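PDB 3P1W: RabGDI protein from Plasmodium falciparum 3D7, which probably acts as a Rab GDP-dissociation inhibitor, keeping Rab GTPases in their GDP-bound state and shuttling them between membranes and cytosol. Local coordinates for residues Gln347-Gln352 with Ala435-Glu440; His141-Thr146 with Gly210-Leu215; Val382-Glu387 with Lys393-Pro398. One frame throughout, in Å; residues are numbered along the deposited sequence. Where two conformers were deposited one is given.

Interaction 1 of 3, residues Gln347-Gln352 with Ala435-Glu440; sequences QIIIPQ and ATSHFE
Gln347 OE1 is approached by two consecutive residues of the loop 435-440. Ser437 OG donates a hydrogen bond to it at 2.5 Å, a very short distance whose exact value is doubtful. The angle at the oxygen, from Gln347 CD through OE1 to Ser437 OG, is about 125°. The second visitor is an imidazole: CD2 of His438 stands 3.4 Å from Gln347 OE1, and the oxygen lies at the ring edge, close to the ring plane, so that a carbon corner and not a nitrogen meets it. The amide oxygen is thus held by a hydroxyl and touched by a weakly polar C-H edge.

Reach comes from the glutamine. Its CG is anti to the backbone N (chi1 180°) and the chain runs on extended, carrying the amide off the strand and into the loop. Ser437 turns its hydroxyl back to meet it, with OG lodged between its own backbone N and carbonyl carbon (chi1 48°). OG also rests against the aliphatic part of the glutamine, 3.5 Å from Gln347 CG. Ile349 makes only a marginal approach, its CG1 being 4.5 Å from Ser437 OG. All four touching residues are buried, so this polar pairing lies inside the protein.

The backbone of Gln347 is tied to Gly122 and Tyr124 of strand 117-129, while Ser437 O accepts a bond from Asn364 ND2 on strand 361-367. Phe248 of strand 248-251 touches both Gln347 and His438. The contact joins the loop that follows strand 427-429, just ahead of helix 440-454, to strand 346-350 of the mixed sheet.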
# COMPACT_ATOMS: atom_id res chain seq x y z
N GLN A 347 6.89 -4.07 9.34
CA GLN A 347 6.01 -4.75 8.39
C GLN A 347 6.27 -6.26 8.49
O GLN A 347 7.45 -6.69 8.56
CB GLN A 347 6.33 -4.29 6.96
CG GLN A 347 5.46 -4.94 5.85
CD GLN A 347 5.70 -4.31 4.48
OE1 GLN A 347 4.79 -4.18 3.66
NE2 GLN A 347 6.92 -3.88 4.25
N ILE A 348 5.20 -7.04 8.55
CA ILE A 348 5.27 -8.49 8.51
C ILE A 348 4.47 -8.98 7.33
O ILE A 348 3.29 -8.66 7.20
CB ILE A 348 4.70 -9.13 9.81
CG1 ILE A 348 5.43 -8.64 11.07
CG2 ILE A 348 4.74 -10.66 9.74
CD1 ILE A 348 4.67 -8.94 12.36
N ILE A 349 5.14 -9.68 6.44
CA ILE A 349 4.53 -10.28 5.28
C ILE A 349 4.33 -11.76 5.57
O ILE A 349 5.31 -12.48 5.88
CB ILE A 349 5.38 -10.04 4.02
CG1 ILE A 349 5.41 -8.54 3.72
CG2 ILE A 349 4.84 -10.87 2.81
CD1 ILE A 349 6.40 -8.10 2.64
N ILE A 350 3.10 -12.22 5.44
CA ILE A 350 2.78 -13.65 5.65
C ILE A 350 2.43 -14.34 4.32
O ILE A 350 1.31 -14.15 3.79
CB ILE A 350 1.65 -13.85 6.66
CG1 ILE A 350 1.91 -13.07 7.96
CG2 ILE A 350 1.46 -15.41 6.90
CD1 ILE A 350 0.74 -13.11 8.97
N PRO A 351 3.39 -15.10 3.77
CA PRO A 351 3.12 -15.75 2.48
C PRO A 351 1.96 -16.73 2.61
O PRO A 351 1.85 -17.44 3.60
CB PRO A 351 4.44 -16.44 2.15
CG PRO A 351 5.46 -15.67 2.91
CD PRO A 351 4.81 -15.19 4.15
N GLN A 352 1.09 -16.72 1.60
CA GLN A 352 -0.16 -17.47 1.64
C GLN A 352 -0.00 -18.97 1.97
O GLN A 352 -0.83 -19.54 2.69
CB GLN A 352 -0.91 -17.24 0.33
CG GLN A 352 -0.18 -17.78 -0.92
CD GLN A 352 -0.73 -17.23 -2.19
OE1 GLN A 352 -1.30 -17.97 -2.98
NE2 GLN A 352 -0.59 -15.92 -2.40
N ALA A 435 -5.37 -5.47 0.22
CA ALA A 435 -4.85 -5.86 1.51
C ALA A 435 -3.34 -5.61 1.70
O ALA A 435 -2.86 -5.71 2.82
CB ALA A 435 -5.15 -7.37 1.78
N THR A 436 -2.60 -5.31 0.64
CA THR A 436 -1.12 -5.22 0.79
C THR A 436 -0.74 -4.12 1.81
O THR A 436 -1.43 -3.13 1.93
CB THR A 436 -0.41 -4.99 -0.54
OG1 THR A 436 -0.84 -3.76 -1.15
CG2 THR A 436 -0.70 -6.15 -1.54
N SER A 437 0.40 -4.29 2.46
CA SER A 437 0.86 -3.42 3.55
C SER A 437 1.77 -2.31 3.00
O SER A 437 2.31 -1.49 3.76
CB SER A 437 1.58 -4.28 4.57
OG SER A 437 2.51 -5.13 3.92
N HIS A 438 1.98 -2.33 1.69
CA HIS A 438 2.81 -1.35 1.02
C HIS A 438 2.03 -0.76 -0.14
O HIS A 438 0.92 -1.23 -0.50
CB HIS A 438 4.16 -1.94 0.56
CG HIS A 438 4.06 -3.28 -0.12
ND1 HIS A 438 3.82 -3.41 -1.47
CD2 HIS A 438 4.20 -4.54 0.37
CE1 HIS A 438 3.81 -4.69 -1.78
NE2 HIS A 438 4.03 -5.40 -0.69
N PHE A 439 2.62 0.25 -0.78
CA PHE A 439 1.82 1.15 -1.62
C PHE A 439 1.81 0.80 -3.12
O PHE A 439 1.06 1.40 -3.90
CB PHE A 439 2.33 2.59 -1.44
CG PHE A 439 1.26 3.64 -1.47
CD1 PHE A 439 0.80 4.19 -0.29
CD2 PHE A 439 0.78 4.14 -2.69
CE1 PHE A 439 -0.17 5.18 -0.31
CE2 PHE A 439 -0.19 5.10 -2.73
CZ PHE A 439 -0.68 5.63 -1.55
N GLU A 440 2.61 -0.17 -3.53
CA GLU A 440 2.86 -0.38 -4.97
C GLU A 440 1.59 -0.55 -5.80
O GLU A 440 1.43 0.07 -6.86
CB GLU A 440 3.76 -1.60 -5.24
CG GLU A 440 4.07 -1.75 -6.72
CD GLU A 440 4.60 -3.09 -7.12
OE1 GLU A 440 4.91 -3.93 -6.24
OE2 GLU A 440 4.72 -3.29 -8.36

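Interaction 2 of 3, residues His141-Thr146 with Gly210-Leu215; sequences HKVPAT and GHAVAL
Val143 faces the end region of helix 203-213 with both of its methyl groups, each meeting a different residue. Its CB projects from the chain just past strand 138-142 toward the helix and there divides. CG1, anti to the backbone N (chi1 175°), reaches CG2 of Val213 at 3.5 Å, a snug methyl-to-methyl contact. The same CG1 comes within 4.1 Å of Ala212 O. The other branch, CG2, sits beside the backbone N and touches Ala212 CB at 4.0 Å.

A wider pi-type turn lies at 210-213, and Leu215 beyond it, with positive phi, leaves the helical conformation. The loop just after strand 138-142 here packs against the end region of helix 203-213, at the junction between the mixed sheet and a helical region that in Rab GDIs forms the smaller of two domains.

The side chains of Val143 and Val213 run side by side but point opposite ways. Val213 CG2 also lies 4.2 Å from Pro144 O, which is itself hydrogen-bonded to Tyr168 OH. Tyr236 of helix 226-243 touches both valines, and Val125 of strand 117-129 lies against Val143 and Ala212.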
# COMPACT_ATOMS: atom_id res chain seq x y z
N HIS A 141 10.62 -13.64 11.04
CA HIS A 141 12.05 -13.47 10.87
C HIS A 141 12.36 -12.20 10.07
O HIS A 141 11.59 -11.82 9.20
CB HIS A 141 12.64 -14.68 10.13
CG HIS A 141 12.13 -16.01 10.62
ND1 HIS A 141 12.81 -16.78 11.54
CD2 HIS A 141 11.01 -16.70 10.29
CE1 HIS A 141 12.12 -17.88 11.78
NE2 HIS A 141 11.03 -17.86 11.03
N LYS A 142 13.48 -11.56 10.37
CA LYS A 142 13.97 -10.44 9.59
C LYS A 142 14.18 -10.88 8.17
O LYS A 142 14.67 -11.98 7.93
CB LYS A 142 15.29 -9.93 10.11
CG LYS A 142 15.22 -9.12 11.36
CD LYS A 142 16.68 -8.77 11.79
CE LYS A 142 16.73 -7.75 12.91
NZ LYS A 142 18.17 -7.41 13.24
N VAL A 143 13.77 -10.02 7.24
CA VAL A 143 13.98 -10.25 5.83
C VAL A 143 15.40 -9.82 5.47
O VAL A 143 15.73 -8.65 5.61
CB VAL A 143 13.00 -9.44 4.98
CG1 VAL A 143 13.33 -9.61 3.51
CG2 VAL A 143 11.53 -9.88 5.30
N PRO A 144 16.22 -10.76 5.00
CA PRO A 144 17.60 -10.40 4.66
C PRO A 144 17.65 -9.66 3.35
O PRO A 144 16.95 -10.03 2.40
CB PRO A 144 18.32 -11.74 4.58
CG PRO A 144 17.27 -12.73 4.31
CD PRO A 144 15.97 -12.21 4.83
N ALA A 145 18.43 -8.58 3.32
CA ALA A 145 18.50 -7.74 2.14
C ALA A 145 19.91 -7.48 1.64
O ALA A 145 20.07 -6.77 0.67
CB ALA A 145 17.77 -6.42 2.40
N THR A 146 20.92 -8.05 2.29
CA THR A 146 22.28 -7.99 1.77
C THR A 146 22.87 -9.39 1.79
O THR A 146 22.37 -10.29 2.48
CB THR A 146 23.18 -7.09 2.61
OG1 THR A 146 23.39 -7.70 3.88
CG2 THR A 146 22.56 -5.71 2.79
N GLY A 210 10.25 -14.08 -3.26
CA GLY A 210 9.18 -13.64 -4.13
C GLY A 210 8.20 -12.69 -3.45
O GLY A 210 7.80 -11.67 -4.03
N HIS A 211 7.80 -13.05 -2.23
CA HIS A 211 6.74 -12.35 -1.54
C HIS A 211 7.24 -11.18 -0.70
O HIS A 211 6.55 -10.19 -0.60
CB HIS A 211 5.94 -13.33 -0.69
CG HIS A 211 5.16 -14.32 -1.50
ND1 HIS A 211 3.78 -14.33 -1.54
CD2 HIS A 211 5.57 -15.26 -2.38
CE1 HIS A 211 3.38 -15.29 -2.36
NE2 HIS A 211 4.45 -15.85 -2.90
N ALA A 212 8.44 -11.29 -0.12
CA ALA A 212 8.92 -10.28 0.84
C ALA A 212 10.06 -9.39 0.33
O ALA A 212 10.39 -8.40 0.98
CB ALA A 212 9.33 -10.98 2.17
N VAL A 213 10.69 -9.77 -0.77
CA VAL A 213 11.81 -8.98 -1.34
C VAL A 213 11.39 -8.44 -2.73
O VAL A 213 11.44 -7.23 -2.95
CB VAL A 213 13.15 -9.78 -1.37
CG1 VAL A 213 14.29 -8.93 -1.97
CG2 VAL A 213 13.52 -10.22 0.03
N ALA A 214 10.97 -9.32 -3.64
CA ALA A 214 10.37 -8.89 -4.90
C ALA A 214 8.95 -8.29 -4.73
O ALA A 214 8.43 -7.63 -5.65
CB ALA A 214 10.34 -10.06 -5.89
N LEU A 215 8.33 -8.54 -3.58
CA LEU A 215 7.04 -7.94 -3.20
C LEU A 215 5.87 -8.30 -4.12
O LEU A 215 4.91 -7.52 -4.31
CB LEU A 215 7.17 -6.43 -3.01
CG LEU A 215 8.18 -6.04 -1.91
CD1 LEU A 215 8.35 -4.52 -1.92
CD2 LEU A 215 7.80 -6.56 -0.49

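Interaction 3 of 3, residues Val382-Glu387 with Lys393-Pro398; sequences VSATVE and KEIEKP
Val382, Ala384, Ile395 and Pro398 form the buried, apolar half of this contact, in which the strand 378-385 packs against Ile395 and the start of helix 396-400. Val382 CG1 touches two residues: Ile395 CG2 and Pro398 CB, each at 4.0 Å, the proline side chain crossing the valine at about a right angle. Two residues on, Ala384 CB meets the same Ile395 CG2. That branch of Ile395 can serve both because CG1 takes the place between the backbone N and the carbonyl carbon (chi1 64°), which sets CG2 anti to the carbonyl. Ile395 is also the N-cap residue of helix 396-400. Alternate strand residues thus present their side chains to Ile395 and the helix it caps, while Ser383 between them turns away to bond Ala435 O.

Toward the partly exposed end the contact becomes polar. Glu394 extends to the chain beyond the strand and accepts a hydrogen bond from Glu387 N, 2.9 Å from its OE1 and fairly straight at 160°, through the syn lone pair. Val386 CG1 lies 3.7 Å from Glu394 OE2. The side chain of Glu387 leads elsewhere, its carboxylate bonded to Lys358 N and Ser359 OG.

Glu394 OE1 additionally forms a salt bridge with Arg357, and its OE2 bonds Thr388 OG1; with such partners the carboxylate probably stays ionised, despite the neighbouring Glu387 carboxylate.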
# COMPACT_ATOMS: atom_id res chain seq x y z
N VAL A 382 -3.69 -5.60 10.89
CA VAL A 382 -3.69 -6.86 10.16
C VAL A 382 -4.62 -6.71 8.97
O VAL A 382 -5.75 -6.30 9.16
CB VAL A 382 -4.16 -8.01 11.05
CG1 VAL A 382 -4.21 -9.32 10.25
CG2 VAL A 382 -3.26 -8.17 12.31
N SER A 383 -4.18 -7.09 7.77
CA SER A 383 -5.00 -6.98 6.59
C SER A 383 -4.95 -8.27 5.79
O SER A 383 -3.88 -8.91 5.68
CB SER A 383 -4.54 -5.78 5.72
OG SER A 383 -3.14 -5.89 5.41
N ALA A 384 -6.10 -8.66 5.26
CA ALA A 384 -6.24 -9.87 4.50
C ALA A 384 -7.30 -9.74 3.43
O ALA A 384 -8.27 -8.99 3.60
CB ALA A 384 -6.57 -11.07 5.43
N THR A 385 -7.17 -10.52 2.37
CA THR A 385 -8.26 -10.71 1.40
C THR A 385 -9.16 -11.79 1.94
O THR A 385 -8.69 -12.84 2.36
CB THR A 385 -7.76 -11.12 0.01
OG1 THR A 385 -6.76 -10.20 -0.42
CG2 THR A 385 -8.96 -11.14 -1.03
N VAL A 386 -10.47 -11.52 1.95
CA VAL A 386 -11.43 -12.43 2.53
C VAL A 386 -11.61 -13.64 1.57
O VAL A 386 -11.93 -13.47 0.40
CB VAL A 386 -12.77 -11.76 2.76
CG1 VAL A 386 -13.79 -12.81 3.22
CG2 VAL A 386 -12.65 -10.60 3.79
N GLU A 387 -11.35 -14.84 2.07
CA GLU A 387 -11.53 -16.07 1.30
C GLU A 387 -12.65 -16.99 1.79
O GLU A 387 -12.98 -17.96 1.09
CB GLU A 387 -10.19 -16.87 1.27
CG GLU A 387 -9.13 -16.09 0.56
CD GLU A 387 -7.83 -16.84 0.31
OE1 GLU A 387 -7.64 -17.99 0.78
OE2 GLU A 387 -6.99 -16.21 -0.39
N LYS A 393 -12.16 -15.17 11.59
CA LYS A 393 -11.42 -16.39 11.83
C LYS A 393 -10.14 -16.48 10.96
O LYS A 393 -9.11 -16.98 11.41
CB LYS A 393 -12.35 -17.61 11.58
CG LYS A 393 -12.15 -18.76 12.52
CD LYS A 393 -10.70 -19.21 12.59
N GLU A 394 -10.19 -15.96 9.74
CA GLU A 394 -9.03 -15.97 8.85
C GLU A 394 -7.84 -15.19 9.41
O GLU A 394 -6.72 -15.44 9.02
CB GLU A 394 -9.40 -15.42 7.47
CG GLU A 394 -10.44 -16.24 6.73
CD GLU A 394 -10.82 -15.62 5.41
OE1 GLU A 394 -9.94 -15.46 4.55
OE2 GLU A 394 -12.01 -15.35 5.21
N ILE A 395 -8.10 -14.22 10.26
CA ILE A 395 -7.01 -13.45 10.86
C ILE A 395 -6.66 -13.86 12.29
O ILE A 395 -5.83 -13.23 12.94
CB ILE A 395 -7.25 -11.94 10.77
CG1 ILE A 395 -8.48 -11.51 11.58
CG2 ILE A 395 -7.34 -11.53 9.29
CD1 ILE A 395 -8.55 -9.97 11.78
N GLU A 396 -7.24 -14.96 12.75
CA GLU A 396 -6.97 -15.45 14.12
C GLU A 396 -5.49 -15.74 14.36
O GLU A 396 -4.92 -15.23 15.33
CB GLU A 396 -7.86 -16.66 14.43
CG GLU A 396 -7.71 -17.24 15.79
CD GLU A 396 -8.59 -18.48 15.98
OE1 GLU A 396 -8.04 -19.58 16.08
OE2 GLU A 396 -9.83 -18.34 15.97
N LYS A 397 -4.85 -16.50 13.47
CA LYS A 397 -3.44 -16.85 13.65
C LYS A 397 -2.54 -15.61 13.56
O LYS A 397 -1.67 -15.40 14.40
CB LYS A 397 -2.98 -17.94 12.67
CG LYS A 397 -1.85 -18.81 13.21
N PRO A 398 -2.76 -14.74 12.56
CA PRO A 398 -1.99 -13.51 12.56
C PRO A 398 -2.12 -12.68 13.84
O PRO A 398 -1.14 -12.12 14.33
CB PRO A 398 -2.55 -12.73 11.36
CG PRO A 398 -3.05 -13.79 10.44
CD PRO A 398 -3.54 -14.91 11.32

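How the interactions relate
All three contacts reach the same mixed sheet. Interaction 2 comes first along the chain and is complete before the others begin; interaction 3 is nested within the long loop that interaction 1 closes. Interaction 1 lies between its neighbours, its centre about 11 Å from that of interaction 2 and about 12 Å from that of interaction 3, whose centres are about 21 Å apart and which do not touch. Ile349 packs on Leu215 and Ala212, joining interactions 1 and 2, whereas Ala435 lies against Ala384 and Thr385 of interaction 3. The sheet thus ties together the helical region, the loop before helix 440-454 and the short helices 391-394 and 396-400.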